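Local coordinates for protein shikimate dehydrogenase (NADP(+)) (Peptoclostridium difficile, PDB 5DZS) that probably catalyses the reversible NADPH-linked reduction of 3-dehydroshikimate to shikimate, a step of the chorismate pathway that leads to the aromatic amino acids, at residues 57-62 with 85-90; 192-197 with 216-221. All blocks are in the same frame, centred on the assembly; numbering follows the deposited sequence.

How the contacts relate
Shikimate dehydrogenases illustrate how one chain divides substrate and cofactor binding between two domains, and the two contacts fall one on each side of that division. Contact 1 comes first along the chain and joins strands 57-60 and 87-91 inside the mixed sheet of the substrate-binding domain. Contact 2 follows in series, setting the loop 192-197 against helix 217-224 beside the parallel sheet of the nucleotide-binding domain. Their centres lie about 29 Å apart on opposite sides of the chain's centre. Contact 1 includes Asn86, predicted to bind shikimate, whereas contact 2 is packing, its Phe218 side chain about 8 Å from that of Leu209, a predicted NADP(+)-binding residue outside the contact.

Contact 1 of 2, residues 57-62 with 85-90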
loop_
_atom_site.group_PDB
_atom_site.type_symbol
_atom_site.label_atom_id
_atom_site.label_comp_id
_atom_site.label_asym_id
_atom_site.label_seq_id
_atom_site.Cartn_x
_atom_site.Cartn_y
_atom_site.Cartn_z
ATOM N N GLY B 57 5.059 13.393 -3.324
ATOM C CA GLY B 57 5.218 12.291 -4.263
ATOM C C GLY B 57 5.473 12.736 -5.669
ATOM O O GLY B 57 4.982 13.806 -6.071
ATOM N N VAL B 58 6.164 11.907 -6.444
ATOM C CA VAL B 58 6.318 12.184 -7.856
ATOM C C VAL B 58 6.152 10.910 -8.638
ATOM O O VAL B 58 6.438 9.805 -8.127
ATOM C CB VAL B 58 7.655 12.844 -8.268
ATOM C CG1 VAL B 58 7.821 14.183 -7.559
ATOM C CG2 VAL B 58 8.832 11.951 -7.996
ATOM N N ASN B 59 5.655 11.036 -9.849
ATOM C CA ASN B 59 5.775 9.978 -10.816
ATOM C C ASN B 59 7.052 10.191 -11.604
ATOM O O ASN B 59 7.562 11.308 -11.699
ATOM C CB ASN B 59 4.581 9.971 -11.753
ATOM C CG ASN B 59 3.318 9.529 -11.070
ATOM O OD1 ASN B 59 2.339 10.273 -11.017
ATOM N ND2 ASN B 59 3.323 8.324 -10.537
ATOM N N VAL B 60 7.547 9.096 -12.201
ATOM C CA VAL B 60 8.771 9.146 -13.006
ATOM C C VAL B 60 8.431 8.489 -14.326
ATOM O O VAL B 60 7.835 7.371 -14.375
ATOM C CB VAL B 60 9.940 8.405 -12.315
ATOM C CG1 VAL B 60 11.232 8.540 -13.108
ATOM C CG2 VAL B 60 10.159 8.931 -10.923
ATOM N N THR B 61 8.789 9.155 -15.396
ATOM C CA THR B 61 8.600 8.610 -16.728
ATOM C C THR B 61 9.931 8.576 -17.493
ATOM O O THR B 61 11.039 8.713 -16.920
ATOM C CB THR B 61 7.447 9.302 -17.473
ATOM O OG1 THR B 61 7.148 8.597 -18.700
ATOM C CG2 THR B 61 7.757 10.732 -17.759
ATOM N N VAL B 62 9.844 8.299 -18.783
ATOM C CA VAL B 62 11.049 8.186 -19.596
ATOM C C VAL B 62 11.866 9.479 -19.559
ATOM O O VAL B 62 11.303 10.578 -19.583
ATOM C CB VAL B 62 10.681 7.780 -21.036
ATOM C CG1 VAL B 62 10.077 6.396 -21.035
ATOM C CG2 VAL B 62 9.747 8.783 -21.668
ATOM N N VAL B 85 11.221 2.117 -11.457
ATOM C CA VAL B 85 10.328 2.831 -10.570
ATOM C C VAL B 85 9.575 3.913 -11.318
ATOM O O VAL B 85 10.191 4.668 -12.070
ATOM C CB VAL B 85 11.138 3.447 -9.412
ATOM C CG1 VAL B 85 10.391 4.570 -8.681
ATOM C CG2 VAL B 85 11.531 2.340 -8.454
ATOM N N ASN B 86 8.251 4.005 -11.137
ATOM C CA ASN B 86 7.477 5.113 -11.709
ATOM C C ASN B 86 6.724 5.940 -10.686
ATOM O O ASN B 86 6.046 6.887 -11.078
ATOM C CB ASN B 86 6.527 4.625 -12.789
ATOM C CG ASN B 86 5.336 3.898 -12.240
ATOM O OD1 ASN B 86 5.241 3.584 -11.053
ATOM N ND2 ASN B 86 4.388 3.633 -13.122
ATOM N N THR B 87 6.863 5.617 -9.400
ATOM C CA THR B 87 6.128 6.312 -8.331
ATOM C C THR B 87 7.061 6.417 -7.134
ATOM O O THR B 87 7.589 5.398 -6.684
ATOM C CB THR B 87 4.838 5.550 -7.972
ATOM O OG1 THR B 87 3.987 5.459 -9.133
ATOM C CG2 THR B 87 4.072 6.222 -6.844
ATOM N N ILE B 88 7.257 7.626 -6.632
ATOM C CA ILE B 88 8.108 7.871 -5.469
ATOM C C ILE B 88 7.276 8.554 -4.374
ATOM O O ILE B 88 6.482 9.477 -4.683
ATOM C CB ILE B 88 9.310 8.766 -5.832
ATOM C CG1 ILE B 88 10.243 8.024 -6.808
ATOM C CG2 ILE B 88 10.096 9.234 -4.599
ATOM C CD1 ILE B 88 11.345 8.863 -7.422
ATOM N N LEU B 89 7.476 8.143 -3.135
ATOM C CA LEU B 89 6.807 8.712 -1.960
ATOM C C LEU B 89 7.883 9.211 -0.998
ATOM O O LEU B 89 8.839 8.489 -0.691
ATOM C CB LEU B 89 5.979 7.647 -1.261
ATOM C CG LEU B 89 5.387 8.008 0.108
ATOM C CD1 LEU B 89 4.453 9.207 0.115
ATOM C CD2 LEU B 89 4.668 6.786 0.659
ATOM N N LEU B 90 7.722 10.435 -0.501
ATOM C CA LEU B 90 8.565 11.027 0.546
ATOM C C LEU B 90 7.881 10.876 1.900
ATOM O O LEU B 90 6.762 11.337 2.093
ATOM C CB LEU B 90 8.772 12.530 0.277
ATOM C CG LEU B 90 9.471 13.334 1.377
ATOM C CD1 LEU B 90 10.942 12.966 1.473
ATOM C CD2 LEU B 90 9.295 14.842 1.082
#
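Asn59 reaches across to Asn86 of the neighbouring strand. Its CB passes 3.5 Å from Asn86 O, and CG, set anti to the carbonyl carbon (chi1 -70°), holds the amide where its nitrogen can meet the 85-90 segment. Asn59 OD1 hydrogen-bonds to Tyr33 OH, while Asn59 ND2 points across and donates to Asn86 O at 3.1 Å, nearly straight, with the acceptor in the plane of the amide. Val60 N donates to that same oxygen at 2.9 Å from the other face of its carbonyl plane, so two bonds grip Asn86 O. Asn59 ND2 also hydrogen-bonds to Ser243 OG of helix 233-248, which packs on this side of the sheet. The strands are antiparallel neighbours in the mixed sheet of the shikimate dehydrogenase substrate-binding domain. Val58 and Ile88 form a hydrogen-bonded pair, with Ile88 N to Val58 O at 2.8 Å and Val58 N to Ile88 O at 3.0 Å. On the opposite face from Asn59 and Thr87, the two residues lie side by side, Val58 CG2 at 3.9 Å from Ile88 CB, and Ile88 CD1 extends to Val60 CG2 at 3.7 Å. Asn86 and Thr87 together face Tyr98 in a classic beta bulge. Asn86, predicted to bind shikimate, is held through its side chain: Thr87 OG1 donates to Asn86 OD1 at 3.0 Å from above the carbonyl plane, and Asn86 ND2 bonds to Thr100.

Contact 2 of 2, residues 192-197 with 216-221; sequences ISPVSK and TEFLRI
This is loop-on-helix packing beside the parallel sheet of the NADP-binding, Rossmann-like domain: Ser193, Pro194 and Val195 lie against Phe218 in the first turn of helix 217-224, with no direct hydrogen bond between the segments. Phe218 is buried and meets all three of these residues. Its CG is anti to the backbone N (chi1 177°), which carries the ring to the loop, where Val195 CG2 meets Phe218 CE1 at the ring edge, 3.9 Å away. Ser193 OG also comes to the edge, 3.8 Å from Phe218 CD1, and Pro194 CD approaches the CB of Phe218. Deeper in the fold the phenylalanine packs on Ile178 and Leu206 of the sheet strands and on Ile200 of helix 197-200. Beside it, Glu217 CB lies 3.7 Å from Ile192 N. Further along the helix, Ile221 spreads its branches over Ser193 of the loop and Lys197 at the start of helix 197-200: Ile221 CD1 lies 4.0 Å from Ser193 CB, and Ile221 CG2 touches Lys197 CG at 3.9 Å, the two side chains crossing at about a right angle. The loop is held in shape by Ser193 OG, which donates to Val195 O at 2.7 Å in the carbonyl plane, on a lone pair. One water bridges the segments, donating to Ile192 O at 2.8 Å and accepting from Phe218 N at 2.9 Å.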
loop_
_atom_site.group_PDB
_atom_site.type_symbol
_atom_site.label_atom_id
_atom_site.label_comp_id
_atom_site.label_asym_id
_atom_site.label_seq_id
_atom_site.Cartn_x
_atom_site.Cartn_y
_atom_site.Cartn_z
ATOM N N ILE B 192 3.889 8.567 -37.455
ATOM C CA ILE B 192 4.917 7.519 -37.556
ATOM C C ILE B 192 4.679 6.383 -36.563
ATOM O O ILE B 192 4.420 6.614 -35.383
ATOM C CB ILE B 192 6.335 8.083 -37.341
ATOM C CG1 ILE B 192 6.706 8.992 -38.516
ATOM C CG2 ILE B 192 7.356 6.953 -37.221
ATOM C CD1 ILE B 192 8.077 9.622 -38.417
ATOM N N SER B 193 4.794 5.161 -37.076
ATOM C CA SER B 193 4.610 3.942 -36.311
ATOM C C SER B 193 5.955 3.262 -36.080
ATOM O O SER B 193 6.817 3.292 -36.947
ATOM C CB SER B 193 3.691 2.997 -37.089
ATOM O OG SER B 193 3.682 1.702 -36.524
ATOM N N PRO B 194 6.138 2.626 -34.916
ATOM C CA PRO B 194 7.404 1.930 -34.644
ATOM C C PRO B 194 7.631 0.720 -35.558
ATOM O O PRO B 194 8.760 0.236 -35.670
ATOM C CB PRO B 194 7.250 1.464 -33.191
ATOM C CG PRO B 194 5.784 1.426 -32.954
ATOM C CD PRO B 194 5.196 2.517 -33.788
ATOM N N VAL B 195 6.559 0.236 -36.184
ATOM C CA VAL B 195 6.643 -0.897 -37.095
ATOM C C VAL B 195 5.804 -0.651 -38.332
ATOM O O VAL B 195 4.814 0.086 -38.302
ATOM C CB VAL B 195 6.190 -2.216 -36.438
ATOM C CG1 VAL B 195 7.186 -2.643 -35.373
ATOM C CG2 VAL B 195 4.780 -2.100 -35.868
ATOM N N SER B 196 6.211 -1.289 -39.417
ATOM C CA SER B 196 5.531 -1.162 -40.681
ATOM C C SER B 196 4.200 -1.898 -40.704
ATOM O O SER B 196 3.936 -2.793 -39.894
ATOM C CB SER B 196 6.411 -1.733 -41.790
ATOM O OG SER B 196 6.646 -3.116 -41.563
ATOM N N LYS B 197 3.387 -1.518 -41.676
ATOM C CA LYS B 197 2.088 -2.120 -41.926
ATOM C C LYS B 197 2.229 -3.636 -42.137
ATOM O O LYS B 197 1.373 -4.409 -41.714
ATOM C CB LYS B 197 1.478 -1.468 -43.174
ATOM C CG LYS B 197 0.039 -1.850 -43.452
ATOM C CD LYS B 197 -0.532 -1.190 -44.701
ATOM C CE LYS B 197 0.148 -1.677 -45.974
ATOM N NZ LYS B 197 -0.528 -1.170 -47.202
ATOM N N THR B 216 -2.596 7.414 -32.446
ATOM C CA THR B 216 -1.292 7.049 -32.983
ATOM C C THR B 216 -1.397 6.371 -34.349
ATOM O O THR B 216 -2.401 5.724 -34.666
ATOM C CB THR B 216 -0.564 6.078 -32.037
ATOM O OG1 THR B 216 -1.308 4.856 -31.953
ATOM C CG2 THR B 216 -0.406 6.690 -30.657
ATOM N N GLU B 217 -0.350 6.513 -35.156
ATOM C CA GLU B 217 -0.316 5.884 -36.466
ATOM C C GLU B 217 -0.369 4.363 -36.301
ATOM O O GLU B 217 -0.997 3.665 -37.089
ATOM C CB GLU B 217 0.948 6.302 -37.221
ATOM C CG GLU B 217 1.064 5.752 -38.635
ATOM C CD GLU B 217 -0.003 6.275 -39.588
ATOM O OE1 GLU B 217 -0.798 7.143 -39.186
ATOM O OE2 GLU B 217 -0.037 5.828 -40.754
ATOM N N PHE B 218 0.298 3.871 -35.263
ATOM C CA PHE B 218 0.325 2.441 -34.938
ATOM C C PHE B 218 -1.101 1.894 -34.856
ATOM O O PHE B 218 -1.446 0.939 -35.552
ATOM C CB PHE B 218 1.101 2.268 -33.623
ATOM C CG PHE B 218 1.172 0.857 -33.094
ATOM C CD1 PHE B 218 1.890 -0.119 -33.749
ATOM C CD2 PHE B 218 0.622 0.550 -31.850
ATOM C CE1 PHE B 218 1.983 -1.405 -33.234
ATOM C CE2 PHE B 218 0.724 -0.729 -31.320
ATOM C CZ PHE B 218 1.400 -1.710 -32.015
ATOM N N LEU B 219 -1.936 2.516 -34.022
ATOM C CA LEU B 219 -3.331 2.069 -33.879
ATOM C C LEU B 219 -4.189 2.462 -35.071
ATOM O O LEU B 219 -5.151 1.772 -35.402
ATOM C CB LEU B 219 -3.957 2.611 -32.589
ATOM C CG LEU B 219 -3.277 2.156 -31.300
ATOM C CD1 LEU B 219 -4.075 2.630 -30.091
ATOM C CD2 LEU B 219 -3.110 0.643 -31.291
ATOM N N ARG B 220 -3.839 3.574 -35.707
ATOM C CA ARG B 220 -4.569 4.026 -36.873
ATOM C C ARG B 220 -4.363 3.004 -37.997
ATOM O O ARG B 220 -5.308 2.675 -38.709
ATOM C CB ARG B 220 -4.151 5.456 -37.232
ATOM C CG ARG B 220 -4.791 6.053 -38.479
ATOM C CD ARG B 220 -5.020 7.560 -38.316
ATOM N NE ARG B 220 -3.964 8.242 -37.554
ATOM C CZ ARG B 220 -3.086 9.117 -38.049
ATOM N NH1 ARG B 220 -2.177 9.662 -37.244
ATOM N NH2 ARG B 220 -3.097 9.451 -39.339
ATOM N N ILE B 221 -3.150 2.459 -38.112
ATOM C CA ILE B 221 -2.875 1.411 -39.114
ATOM C C ILE B 221 -3.606 0.116 -38.740
ATOM O O ILE B 221 -4.110 -0.592 -39.609
ATOM C CB ILE B 221 -1.360 1.118 -39.267
ATOM C CG1 ILE B 221 -0.638 2.320 -39.888
ATOM C CG2 ILE B 221 -1.127 -0.106 -40.162
ATOM C CD1 ILE B 221 0.874 2.210 -39.858
HETATM O O HOH W 1 2.458 5.261 -33.871
#